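Local coordinates for regulatory protein LEU3 (Saccharomyces cerevisiae, PDB 2ER8) that binds everted CGG half-sites in DNA through its Zn2Cys6 binuclear cluster domain and regulates RNA levels of a group of leucine-specific genes, at residues C6-Q11 against T27-K32; Q11-C16 against F42-K47. One frame throughout, in Å; residues are numbered along the deposited sequence.

Contact 1 (C6-Q11 against T27-K32); sequences CVECRQ and TKCAKK. With ZN (zinc ion), chain J; ZN (zinc ion), chain I; nucleotides of chain A.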
ATOM      1  N   CYS E   6     -14.029  -6.131   6.329  1.00 48.85           N
ATOM      2  CA  CYS E   6     -15.158  -6.712   5.640  1.00 45.97           C
ATOM      3  C   CYS E   6     -15.202  -6.187   4.228  1.00 46.11           C
ATOM      4  O   CYS E   6     -14.685  -5.115   3.926  1.00 45.66           O
ATOM      5  CB  CYS E   6     -16.449  -6.345   6.337  1.00 45.10           C
ATOM      6  SG  CYS E   6     -16.959  -4.735   5.903  1.00 45.65           S
ATOM      7  N   VAL E   7     -15.833  -6.965   3.367  1.00 48.53           N
ATOM      8  CA  VAL E   7     -15.970  -6.630   1.968  1.00 49.90           C
ATOM      9  C   VAL E   7     -16.212  -5.172   1.704  1.00 51.38           C
ATOM     10  O   VAL E   7     -15.411  -4.532   1.073  1.00 51.90           O
ATOM     11  CB  VAL E   7     -17.122  -7.387   1.372  1.00 49.09           C
ATOM     12  CG1 VAL E   7     -17.236  -7.093  -0.085  1.00 49.01           C
ATOM     13  CG2 VAL E   7     -16.924  -8.852   1.628  1.00 51.18           C
ATOM     14  N   GLU E   8     -17.337  -4.659   2.182  1.00 55.34           N
ATOM     15  CA  GLU E   8     -17.699  -3.267   1.964  1.00 56.32           C
ATOM     16  C   GLU E   8     -16.621  -2.301   2.383  1.00 55.15           C
ATOM     17  O   GLU E   8     -16.323  -1.376   1.641  1.00 55.40           O
ATOM     18  CB  GLU E   8     -18.995  -2.925   2.692  1.00 61.15           C
ATOM     19  CG  GLU E   8     -19.559  -1.577   2.311  1.00 67.10           C
ATOM     20  CD  GLU E   8     -19.569  -1.347   0.785  1.00 70.09           C
ATOM     21  OE1 GLU E   8     -19.778  -2.325   0.031  1.00 71.01           O
ATOM     22  OE2 GLU E   8     -19.380  -0.193   0.328  1.00 69.49           O
ATOM     23  N   CYS E   9     -16.032  -2.490   3.556  1.00 49.87           N
ATOM     24  CA  CYS E   9     -14.977  -1.580   3.964  1.00 47.02           C
ATOM     25  C   CYS E   9     -13.784  -1.660   3.054  1.00 46.58           C
ATOM     26  O   CYS E   9     -13.159  -0.648   2.764  1.00 44.07           O
ATOM     27  CB  CYS E   9     -14.593  -1.843   5.383  1.00 47.97           C
ATOM     28  SG  CYS E   9     -15.944  -1.227   6.317  1.00 49.00           S
ATOM     29  N   ARG E  10     -13.480  -2.853   2.558  1.00 43.67           N
ATOM     30  CA  ARG E  10     -12.374  -3.018   1.595  1.00 42.47           C
ATOM     31  C   ARG E  10     -12.660  -2.307   0.287  1.00 41.54           C
ATOM     32  O   ARG E  10     -11.793  -1.676  -0.291  1.00 41.81           O
ATOM     33  CB  ARG E  10     -12.137  -4.475   1.263  1.00 47.12           C
ATOM     34  CG  ARG E  10     -11.295  -5.161   2.277  1.00 51.13           C
ATOM     35  CD  ARG E  10     -10.887  -6.504   1.794  1.00 53.56           C
ATOM     36  NE  ARG E  10      -9.933  -7.078   2.725  1.00 55.79           N
ATOM     37  CZ  ARG E  10      -9.491  -8.320   2.630  1.00 55.75           C
ATOM     38  NH1 ARG E  10      -9.932  -9.085   1.638  1.00 54.91           N
ATOM     39  NH2 ARG E  10      -8.634  -8.790   3.523  1.00 56.23           N
ATOM     40  N   GLN E  11     -13.881  -2.464  -0.195  1.00 43.70           N
ATOM     41  CA  GLN E  11     -14.333  -1.811  -1.408  1.00 44.11           C
ATOM     42  C   GLN E  11     -14.214  -0.291  -1.253  1.00 44.65           C
ATOM     43  O   GLN E  11     -13.825   0.424  -2.198  1.00 45.08           O
ATOM     44  CB  GLN E  11     -15.785  -2.191  -1.670  1.00 43.63           C
ATOM     45  CG  GLN E  11     -16.422  -1.420  -2.824  1.00 43.92           C
ATOM     46  CD  GLN E  11     -15.715  -1.633  -4.141  1.00 44.66           C
ATOM     47  OE1 GLN E  11     -15.258  -2.753  -4.422  1.00 44.81           O
ATOM     48  NE2 GLN E  11     -15.635  -0.563  -4.978  1.00 44.42           N
ATOM     49  N   THR E  27     -19.451  -1.165  11.958  1.00 72.71           N
ATOM     50  CA  THR E  27     -20.029   0.164  12.055  1.00 72.99           C
ATOM     51  C   THR E  27     -20.441   0.676  10.674  1.00 72.37           C
ATOM     52  O   THR E  27     -21.627   0.883  10.405  1.00 70.73           O
ATOM     53  CB  THR E  27     -19.016   1.156  12.670  1.00 78.01           C
ATOM     54  OG1 THR E  27     -18.603   0.694  13.963  1.00 81.44           O
ATOM     55  CG2 THR E  27     -19.634   2.510  12.806  1.00 81.49           C
ATOM     56  N   LYS E  28     -19.444   0.857   9.810  1.00 70.91           N
ATOM     57  CA  LYS E  28     -19.641   1.345   8.453  1.00 69.13           C
ATOM     58  C   LYS E  28     -20.762   0.636   7.703  1.00 69.20           C
ATOM     59  O   LYS E  28     -21.586   1.291   7.073  1.00 72.09           O
ATOM     60  CB  LYS E  28     -18.336   1.211   7.669  1.00 66.63           C
ATOM     61  CG  LYS E  28     -17.245   2.223   8.038  1.00 64.90           C
ATOM     62  CD  LYS E  28     -17.580   3.570   7.445  1.00 64.64           C
ATOM     63  CE  LYS E  28     -16.477   4.575   7.596  1.00 64.91           C
ATOM     64  NZ  LYS E  28     -16.878   5.886   6.959  1.00 63.16           N
ATOM     65  N   CYS E  29     -20.789  -0.696   7.776  1.00 73.93           N
ATOM     66  CA  CYS E  29     -21.814  -1.496   7.082  1.00 76.79           C
ATOM     67  C   CYS E  29     -23.211  -1.284   7.654  1.00 78.27           C
ATOM     68  O   CYS E  29     -24.208  -1.282   6.928  1.00 80.55           O
ATOM     69  CB  CYS E  29     -21.469  -2.995   7.120  1.00 74.47           C
ATOM     70  SG  CYS E  29     -20.312  -3.526   5.837  1.00 71.23           S
ATOM     71  N   ALA E  30     -23.275  -1.118   8.966  1.00 76.89           N
ATOM     72  CA  ALA E  30     -24.536  -0.859   9.630  1.00 76.33           C
ATOM     73  C   ALA E  30     -25.093   0.495   9.144  1.00 76.16           C
ATOM     74  O   ALA E  30     -26.225   0.578   8.646  1.00 74.19           O
ATOM     75  CB  ALA E  30     -24.308  -0.838  11.123  1.00 72.86           C
ATOM     76  N   LYS E  31     -24.294   1.546   9.286  1.00 79.03           N
ATOM     77  CA  LYS E  31     -24.711   2.864   8.874  1.00 81.56           C
ATOM     78  C   LYS E  31     -25.177   2.896   7.426  1.00 83.69           C
ATOM     79  O   LYS E  31     -26.023   3.696   7.073  1.00 85.81           O
ATOM     80  CB  LYS E  31     -23.568   3.830   9.065  1.00 82.01           C
ATOM     81  CG  LYS E  31     -23.979   5.279   8.894  1.00 79.57           C
ATOM     82  CD  LYS E  31     -22.872   6.237   9.390  1.00 78.02           C
ATOM     83  CE  LYS E  31     -21.577   6.233   8.490  1.00 76.67           C
ATOM     84  NZ  LYS E  31     -20.722   4.992   8.577  1.00 75.70           N
ATOM     85  N   LYS E  32     -24.623   2.030   6.584  1.00 87.06           N
ATOM     86  CA  LYS E  32     -25.020   1.973   5.175  1.00 89.30           C
ATOM     87  C   LYS E  32     -26.192   1.005   5.037  1.00 94.40           C
ATOM     88  O   LYS E  32     -26.699   0.778   3.946  1.00 93.38           O
ATOM     89  CB  LYS E  32     -23.862   1.472   4.306  1.00 82.65           C
ATOM     90  CG  LYS E  32     -22.644   2.355   4.299  1.00 76.80           C
ATOM     91  CD  LYS E  32     -21.649   1.908   3.238  1.00 73.52           C
ATOM     92  CE  LYS E  32     -22.298   1.911   1.842  1.00 72.78           C
ATOM     93  NZ  LYS E  32     -21.307   2.064   0.731  1.00 72.12           N
TER
HETATM   94 ZN    ZN J 105     -16.268  -3.115   7.777  1.00 44.15          ZN
HETATM   95 ZN    ZN I 104     -18.980  -4.530   7.146  1.00 50.57          ZN
ATOM     96  P    DA A   7      -7.130  -5.738   4.880  1.00 62.00           P
ATOM     97  OP1  DA A   7      -7.910  -6.809   5.521  1.00 52.40           O
ATOM     98  OP2  DA A   7      -7.619  -5.172   3.593  1.00 55.05           O
ATOM     99  O5'  DA A   7      -6.980  -4.529   5.903  1.00 56.27           O
ATOM    100  C5'  DA A   7      -6.451  -4.756   7.179  1.00 54.55           C
ATOM    101  C4'  DA A   7      -6.132  -3.452   7.864  1.00 55.11           C
ATOM    102  O4'  DA A   7      -5.102  -2.756   7.116  1.00 55.25           O
ATOM    103  C3'  DA A   7      -7.317  -2.491   7.908  1.00 54.98           C
ATOM    104  O3'  DA A   7      -7.242  -1.681   9.094  1.00 57.11           O
ATOM    105  C2'  DA A   7      -7.148  -1.695   6.628  1.00 52.96           C
ATOM    106  C1'  DA A   7      -5.621  -1.584   6.524  1.00 51.07           C
ATOM    107  N9   DA A   7      -5.046  -1.479   5.191  1.00 47.13           N
ATOM    108  C8   DA A   7      -5.351  -2.271   4.115  1.00 45.27           C
ATOM    109  N7   DA A   7      -4.737  -1.933   3.002  1.00 44.60           N
ATOM    110  C5   DA A   7      -3.941  -0.852   3.372  1.00 43.17           C
ATOM    111  C6   DA A   7      -3.037  -0.033   2.621  1.00 42.39           C
ATOM    112  N6   DA A   7      -2.795  -0.192   1.312  1.00 41.89           N
ATOM    113  N1   DA A   7      -2.403   0.965   3.277  1.00 43.06           N
ATOM    114  C2   DA A   7      -2.680   1.136   4.600  1.00 43.95           C
ATOM    115  N3   DA A   7      -3.515   0.431   5.411  1.00 44.38           N
ATOM    116  C4   DA A   7      -4.116  -0.565   4.720  1.00 44.89           C
TER

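Contact 2 (Q11-C16 against F42-K47); sequences QQKSKC and FRRTYK. With ZN (zinc ion), chain J; nucleotides of chain B; nucleotides of chain A.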
ATOM      1  N   GLN E  11     -13.881  -2.464  -0.195  1.00 43.70           N
ATOM      2  CA  GLN E  11     -14.333  -1.811  -1.408  1.00 44.11           C
ATOM      3  C   GLN E  11     -14.214  -0.291  -1.253  1.00 44.65           C
ATOM      4  O   GLN E  11     -13.825   0.424  -2.198  1.00 45.08           O
ATOM      5  CB  GLN E  11     -15.785  -2.191  -1.670  1.00 43.63           C
ATOM      6  CG  GLN E  11     -16.422  -1.420  -2.824  1.00 43.92           C
ATOM      7  CD  GLN E  11     -15.715  -1.633  -4.141  1.00 44.66           C
ATOM      8  OE1 GLN E  11     -15.258  -2.753  -4.422  1.00 44.81           O
ATOM      9  NE2 GLN E  11     -15.635  -0.563  -4.978  1.00 44.42           N
ATOM     10  N   GLN E  12     -14.539   0.202  -0.059  1.00 42.90           N
ATOM     11  CA  GLN E  12     -14.458   1.646   0.183  1.00 42.56           C
ATOM     12  C   GLN E  12     -13.143   2.101   0.891  1.00 41.92           C
ATOM     13  O   GLN E  12     -12.993   3.266   1.286  1.00 41.07           O
ATOM     14  CB  GLN E  12     -15.689   2.122   0.970  1.00 44.67           C
ATOM     15  CG  GLN E  12     -16.999   1.698   0.397  1.00 47.96           C
ATOM     16  CD  GLN E  12     -17.171   2.101  -1.026  1.00 51.33           C
ATOM     17  OE1 GLN E  12     -16.635   3.109  -1.442  1.00 54.78           O
ATOM     18  NE2 GLN E  12     -17.958   1.339  -1.782  1.00 53.08           N
ATOM     19  N   LYS E  13     -12.187   1.183   1.022  1.00 43.73           N
ATOM     20  CA  LYS E  13     -10.919   1.493   1.673  1.00 42.87           C
ATOM     21  C   LYS E  13     -11.190   2.276   2.943  1.00 42.88           C
ATOM     22  O   LYS E  13     -10.450   3.196   3.282  1.00 45.37           O
ATOM     23  CB  LYS E  13     -10.017   2.310   0.752  1.00 39.34           C
ATOM     24  CG  LYS E  13      -9.378   1.529  -0.347  1.00 38.06           C
ATOM     25  CD  LYS E  13      -8.389   2.396  -1.106  1.00 35.97           C
ATOM     26  CE  LYS E  13      -7.596   1.581  -2.079  1.00 35.06           C
ATOM     27  NZ  LYS E  13      -6.503   2.354  -2.755  1.00 36.79           N
ATOM     28  N   SER E  14     -12.259   1.912   3.644  1.00 41.94           N
ATOM     29  CA  SER E  14     -12.621   2.583   4.896  1.00 43.31           C
ATOM     30  C   SER E  14     -12.251   1.745   6.144  1.00 47.28           C
ATOM     31  O   SER E  14     -12.167   0.490   6.084  1.00 47.90           O
ATOM     32  CB  SER E  14     -14.131   2.895   4.903  1.00 41.59           C
ATOM     33  OG  SER E  14     -14.905   1.712   4.960  1.00 37.76           O
ATOM     34  N   LYS E  15     -12.031   2.436   7.266  1.00 56.87           N
ATOM     35  CA  LYS E  15     -11.718   1.732   8.494  1.00 62.21           C
ATOM     36  C   LYS E  15     -12.884   0.802   8.862  1.00 62.63           C
ATOM     37  O   LYS E  15     -14.053   1.224   8.976  1.00 63.00           O
ATOM     38  CB  LYS E  15     -11.470   2.701   9.631  1.00 71.17           C
ATOM     39  CG  LYS E  15     -11.050   1.981  10.876  1.00 80.37           C
ATOM     40  CD  LYS E  15     -11.117   2.887  12.060  1.00 84.87           C
ATOM     41  CE  LYS E  15     -10.900   2.084  13.312  1.00 86.53           C
ATOM     42  NZ  LYS E  15      -9.705   1.215  13.123  1.00 86.80           N
ATOM     43  N   CYS E  16     -12.545  -0.472   9.031  1.00 62.01           N
ATOM     44  CA  CYS E  16     -13.525  -1.485   9.371  1.00 61.63           C
ATOM     45  C   CYS E  16     -13.226  -2.051  10.738  1.00 63.45           C
ATOM     46  O   CYS E  16     -12.100  -2.404  11.047  1.00 63.42           O
ATOM     47  CB  CYS E  16     -13.507  -2.601   8.335  1.00 57.63           C
ATOM     48  SG  CYS E  16     -14.268  -4.101   8.869  1.00 52.73           S
ATOM     49  N   PHE E  42     -11.255 -11.618  -0.984  1.00 60.63           N
ATOM     50  CA  PHE E  42     -11.905 -10.480  -1.667  1.00 62.79           C
ATOM     51  C   PHE E  42     -10.983  -9.354  -2.037  1.00 67.54           C
ATOM     52  O   PHE E  42     -10.219  -8.871  -1.205  1.00 64.84           O
ATOM     53  CB  PHE E  42     -13.045  -9.883  -0.810  1.00 57.09           C
ATOM     54  CG  PHE E  42     -13.660  -8.618  -1.388  1.00 54.56           C
ATOM     55  CD1 PHE E  42     -14.493  -8.676  -2.505  1.00 52.41           C
ATOM     56  CD2 PHE E  42     -13.371  -7.369  -0.840  1.00 53.17           C
ATOM     57  CE1 PHE E  42     -15.021  -7.525  -3.077  1.00 50.60           C
ATOM     58  CE2 PHE E  42     -13.898  -6.202  -1.412  1.00 52.03           C
ATOM     59  CZ  PHE E  42     -14.724  -6.288  -2.532  1.00 51.10           C
ATOM     60  N   ARG E  43     -11.076  -8.936  -3.295  1.00 70.59           N
ATOM     61  CA  ARG E  43     -10.290  -7.823  -3.792  1.00 73.08           C
ATOM     62  C   ARG E  43     -11.245  -6.702  -4.246  1.00 71.13           C
ATOM     63  O   ARG E  43     -12.289  -6.949  -4.859  1.00 67.18           O
ATOM     64  CB  ARG E  43      -9.392  -8.279  -4.946  1.00 92.96           C
ATOM     65  CG  ARG E  43      -8.029  -8.874  -4.543  1.00112.85           C
ATOM     66  CD  ARG E  43      -7.325  -9.452  -5.772  1.00124.10           C
ATOM     67  NE  ARG E  43      -8.027 -10.638  -6.283  1.00128.98           N
ATOM     68  CZ  ARG E  43      -7.820 -11.204  -7.476  1.00130.08           C
ATOM     69  NH1 ARG E  43      -6.918 -10.687  -8.309  1.00130.30           N
ATOM     70  NH2 ARG E  43      -8.512 -12.290  -7.836  1.00129.99           N
ATOM     71  N   ARG E  44     -10.886  -5.467  -3.916  1.00 72.54           N
ATOM     72  CA  ARG E  44     -11.683  -4.293  -4.259  1.00 70.92           C
ATOM     73  C   ARG E  44     -11.982  -4.294  -5.741  1.00 69.87           C
ATOM     74  O   ARG E  44     -11.578  -5.190  -6.463  1.00 72.81           O
ATOM     75  CB  ARG E  44     -10.890  -3.033  -3.903  1.00 71.22           C
ATOM     76  CG  ARG E  44     -11.696  -1.795  -3.762  1.00 74.14           C
ATOM     77  CD  ARG E  44     -10.844  -0.630  -3.397  1.00 75.57           C
ATOM     78  NE  ARG E  44     -10.698   0.262  -4.529  1.00 76.00           N
ATOM     79  CZ  ARG E  44     -11.670   1.017  -5.021  1.00 75.36           C
ATOM     80  NH1 ARG E  44     -12.877   1.006  -4.492  1.00 74.81           N
ATOM     81  NH2 ARG E  44     -11.427   1.798  -6.048  1.00 75.40           N
ATOM     82  N   THR E  45     -12.707  -3.289  -6.197  1.00 72.93           N
ATOM     83  CA  THR E  45     -13.007  -3.171  -7.617  1.00 75.23           C
ATOM     84  C   THR E  45     -13.064  -1.690  -7.986  1.00 76.36           C
ATOM     85  O   THR E  45     -13.787  -0.923  -7.359  1.00 78.74           O
ATOM     86  CB  THR E  45     -14.324  -3.906  -8.008  1.00 70.13           C
ATOM     87  OG1 THR E  45     -14.999  -3.152  -9.017  1.00 67.23           O
ATOM     88  CG2 THR E  45     -15.229  -4.122  -6.817  1.00 68.09           C
ATOM     89  N   TYR E  46     -12.251  -1.316  -8.965  1.00 76.53           N
ATOM     90  CA  TYR E  46     -12.132   0.093  -9.406  1.00 76.96           C
ATOM     91  C   TYR E  46     -13.330   0.508 -10.286  1.00 76.00           C
ATOM     92  O   TYR E  46     -13.372   0.211 -11.481  1.00 73.16           O
ATOM     93  CB  TYR E  46     -10.775   0.300 -10.110  1.00 82.38           C
ATOM     94  CG  TYR E  46      -9.682   0.323  -9.077  1.00 87.25           C
ATOM     95  CD1 TYR E  46      -9.378  -0.836  -8.369  1.00 88.84           C
ATOM     96  CD2 TYR E  46      -8.946   1.463  -8.803  1.00 89.65           C
ATOM     97  CE1 TYR E  46      -8.418  -0.877  -7.367  1.00 89.21           C
ATOM     98  CE2 TYR E  46      -7.967   1.458  -7.780  1.00 90.44           C
ATOM     99  CZ  TYR E  46      -7.712   0.287  -7.053  1.00 89.84           C
ATOM    100  OH  TYR E  46      -6.789   0.280  -6.039  1.00 89.50           O
ATOM    101  N   LYS E  47     -14.278   1.217  -9.680  1.00 69.70           N
ATOM    102  CA  LYS E  47     -15.492   1.658 -10.337  1.00 66.88           C
ATOM    103  C   LYS E  47     -15.282   2.610 -11.503  1.00 67.05           C
ATOM    104  O   LYS E  47     -15.712   2.337 -12.608  1.00 62.80           O
ATOM    105  CB  LYS E  47     -16.414   2.328  -9.317  1.00 69.85           C
ATOM    106  CG  LYS E  47     -16.710   1.484  -8.092  1.00 73.55           C
ATOM    107  CD  LYS E  47     -17.354   0.151  -8.452  1.00 76.83           C
ATOM    108  CE  LYS E  47     -18.299  -0.322  -7.350  1.00 77.92           C
ATOM    109  NZ  LYS E  47     -19.455   0.593  -7.169  1.00 78.41           N
TER
HETATM  110 ZN    ZN J 105     -16.268  -3.115   7.777  1.00 44.15          ZN
ATOM    111  P    DC B   3     -12.899   3.887  -8.037  1.00 50.43           P
ATOM    112  OP1  DC B   3     -12.894   3.999  -9.539  1.00 48.69           O
ATOM    113  OP2  DC B   3     -13.193   2.545  -7.406  1.00 49.42           O
ATOM    114  O5'  DC B   3     -11.459   4.375  -7.583  1.00 48.76           O
ATOM    115  C5'  DC B   3     -11.351   5.239  -6.486  1.00 49.84           C
ATOM    116  C4'  DC B   3     -10.037   5.966  -6.526  1.00 50.21           C
ATOM    117  O4'  DC B   3      -9.968   6.658  -5.272  1.00 49.78           O
ATOM    118  C3'  DC B   3      -8.833   5.045  -6.557  1.00 52.45           C
ATOM    119  O3'  DC B   3      -7.743   5.832  -7.051  1.00 58.32           O
ATOM    120  C2'  DC B   3      -8.652   4.722  -5.086  1.00 50.35           C
ATOM    121  C1'  DC B   3      -9.055   6.014  -4.414  1.00 49.11           C
ATOM    122  N1   DC B   3      -9.705   5.874  -3.104  1.00 48.62           N
ATOM    123  C2   DC B   3      -9.386   6.823  -2.117  1.00 49.16           C
ATOM    124  O2   DC B   3      -8.561   7.721  -2.383  1.00 48.64           O
ATOM    125  N3   DC B   3      -9.983   6.740  -0.910  1.00 47.73           N
ATOM    126  C4   DC B   3     -10.855   5.767  -0.661  1.00 47.41           C
ATOM    127  N4   DC B   3     -11.408   5.742   0.563  1.00 47.11           N
ATOM    128  C5   DC B   3     -11.194   4.779  -1.654  1.00 48.04           C
ATOM    129  C6   DC B   3     -10.598   4.871  -2.850  1.00 47.35           C
TER
ATOM    130  P    DC A   8      -8.512  -0.806   9.557  1.00 62.37           P
ATOM    131  OP1  DC A   8      -8.873  -0.978  11.007  1.00 59.49           O
ATOM    132  OP2  DC A   8      -9.529  -1.021   8.464  1.00 59.01           O
ATOM    133  O5'  DC A   8      -7.955   0.658   9.412  1.00 65.37           O
ATOM    134  C5'  DC A   8      -6.977   0.875   8.442  1.00 70.34           C
ATOM    135  C4'  DC A   8      -6.684   2.338   8.329  1.00 69.97           C
ATOM    136  O4'  DC A   8      -6.024   2.538   7.062  1.00 68.86           O
ATOM    137  C3'  DC A   8      -7.943   3.185   8.272  1.00 69.19           C
ATOM    138  O3'  DC A   8      -7.584   4.432   8.881  1.00 69.41           O
ATOM    139  C2'  DC A   8      -8.269   3.199   6.784  1.00 66.17           C
ATOM    140  C1'  DC A   8      -6.888   3.171   6.139  1.00 63.18           C
ATOM    141  N1   DC A   8      -6.761   2.447   4.858  1.00 56.94           N
ATOM    142  C2   DC A   8      -5.795   2.876   3.973  1.00 54.21           C
ATOM    143  O2   DC A   8      -5.040   3.797   4.330  1.00 52.93           O
ATOM    144  N3   DC A   8      -5.685   2.278   2.758  1.00 51.53           N
ATOM    145  C4   DC A   8      -6.499   1.278   2.431  1.00 50.45           C
ATOM    146  N4   DC A   8      -6.360   0.739   1.213  1.00 49.64           N
ATOM    147  C5   DC A   8      -7.486   0.789   3.336  1.00 51.31           C
ATOM    148  C6   DC A   8      -7.582   1.403   4.534  1.00 53.35           C
TER
ATOM    149  P    DG B   4      -6.524   5.138  -7.835  1.00 63.51           P
ATOM    150  OP1  DG B   4      -6.815   5.171  -9.295  1.00 60.73           O
ATOM    151  OP2  DG B   4      -6.171   3.850  -7.176  1.00 61.85           O
ATOM    152  O5'  DG B   4      -5.329   6.141  -7.572  1.00 65.05           O
ATOM    153  C5'  DG B   4      -5.508   7.514  -7.805  1.00 70.18           C
ATOM    154  C4'  DG B   4      -4.553   8.308  -6.951  1.00 70.82           C
ATOM    155  O4'  DG B   4      -4.953   8.238  -5.555  1.00 69.80           O
ATOM    156  C3'  DG B   4      -3.148   7.711  -6.988  1.00 72.57           C
ATOM    157  O3'  DG B   4      -2.186   8.758  -6.814  1.00 74.38           O
ATOM    158  C2'  DG B   4      -3.168   6.727  -5.829  1.00 69.85           C
ATOM    159  C1'  DG B   4      -4.029   7.455  -4.800  1.00 66.31           C
ATOM    160  N9   DG B   4      -4.799   6.594  -3.888  1.00 60.56           N
ATOM    161  C8   DG B   4      -5.445   5.435  -4.230  1.00 58.01           C
ATOM    162  N7   DG B   4      -6.073   4.883  -3.224  1.00 55.21           N
ATOM    163  C5   DG B   4      -5.821   5.719  -2.153  1.00 53.47           C
ATOM    164  C6   DG B   4      -6.243   5.618  -0.802  1.00 52.13           C
ATOM    165  O6   DG B   4      -6.938   4.760  -0.290  1.00 53.31           O
ATOM    166  N1   DG B   4      -5.765   6.659  -0.031  1.00 52.07           N
ATOM    167  C2   DG B   4      -4.988   7.673  -0.495  1.00 53.33           C
ATOM    168  N2   DG B   4      -4.645   8.562   0.426  1.00 51.91           N
ATOM    169  N3   DG B   4      -4.581   7.798  -1.762  1.00 54.53           N
ATOM    170  C4   DG B   4      -5.032   6.787  -2.533  1.00 55.64           C
TER

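Contact 1 (C6-Q11 against T27-K32)
In the Zn2Cys6 binuclear cluster, the helices 7-11 and 27-31 meet through the metal site: Cys6 and Cys29 share one zinc ion, while Cys6 and Cys9 share the other. Cys6 SG bridges the pair, 2.4 Å from the zinc ion that Cys29 SG also binds and 2.6 Å from the one held by Cys9 SG. Cys26 bridges as well, and Cys16 and Cys36 complete one tetrahedral site each. A thiolate suits this place because its sulfur can serve two metals and still accept a hydrogen bond: Cys9 N points at Cys6 SG across 3.4 Å, nearly straight at 169°, and caps helix 7-11. Beside the metals, Cys29 SG rests against Glu8 CB at 3.5 Å, and Cys9 SG lies against Lys28 CB. Away from the metals, the Glu8 and Lys32 side chains cross at about a right angle in a salt bridge, Lys32 NZ meeting Glu8 OE2 at 3.0 Å from above the carboxylate plane. Glu8 OE2 also receives Gln12 NE2. With an alanine here, the Lys32 ammonium and the Gln12 amide would probably lose the acceptor they share. One zinc ion, shared by Cys6 and Cys29, and a single ion pair tie 6-11 to 27-32, while the second adds to the joint through Cys6, Cys9 and the bridging Cys26; the cationic metals probably stabilise the thiolates.

Contact 2 (Q11-C16 against F42-K47)
Gln11 and Arg44 cross at about a right angle, with the amide and guanidinium planes 47° apart. Arg44 NH1 reaches the main-chain Gln11 O in the carbonyl plane, and Arg44 CG and CD lie alongside the same oxygen. A turn about the CB-CG bond of Gln11 (chi2 60°) brings its amide back to the 42-47 backbone, where NE2 gives a hydrogen bond to Thr45 O at 3.0 Å and 163°, lying close to the amide plane. Glutamine suits the place because its NH2 group can satisfy a main-chain carbonyl. The edge of the Phe42 ring faces Gln11 N, with CE2 3.9 Å away. Here the linker that leads to helix 47-66 is fastened to the end of helix 7-11, which closes in a Schellman motif with Lys13, at positive phi, as the C' residue. Extended beyond CG, Lys13 runs into the DNA, where NZ donates to N7 of DG4 of chain B at 2.6 Å; Gln12 O accepts from N4 of DC3 of chain B. On the linker side, Arg44 NH2 lies 3.6 Å above the plane of the Tyr46 ring, over its centre. Lys47 N donates to OP2 of DC3 of chain B at 2.8 Å; Arg44 NH2 is modelled implausibly close to that oxygen, its exact distance doubtful, while Lys47 NZ forms a salt bridge with another phosphate.

Contacts 1 and 2 have their centres 9 Å apart and share Gln11, the last residue of helix 7-11; their segments alternate along the chain. The zinc ion bound by Cys6 and Cys9 in contact 1 takes Cys16 from contact 2, which probably steadies the loop that carries Lys13. The two are also joined by Ser14 N, probably hydrogen-bonded to Cys9 O at 2.9 Å. Each reaches the DNA: Arg10 NH2 of contact 1 donates to OP1 of DA7 of chain A at 2.9 Å, and Cys16 N of contact 2 to OP2 of the next nucleotide, DC8, at 3.1 Å. The base contacts described, through Lys13 and Gln12 O, belong to contact 2, whereas Arg10 grips a phosphate.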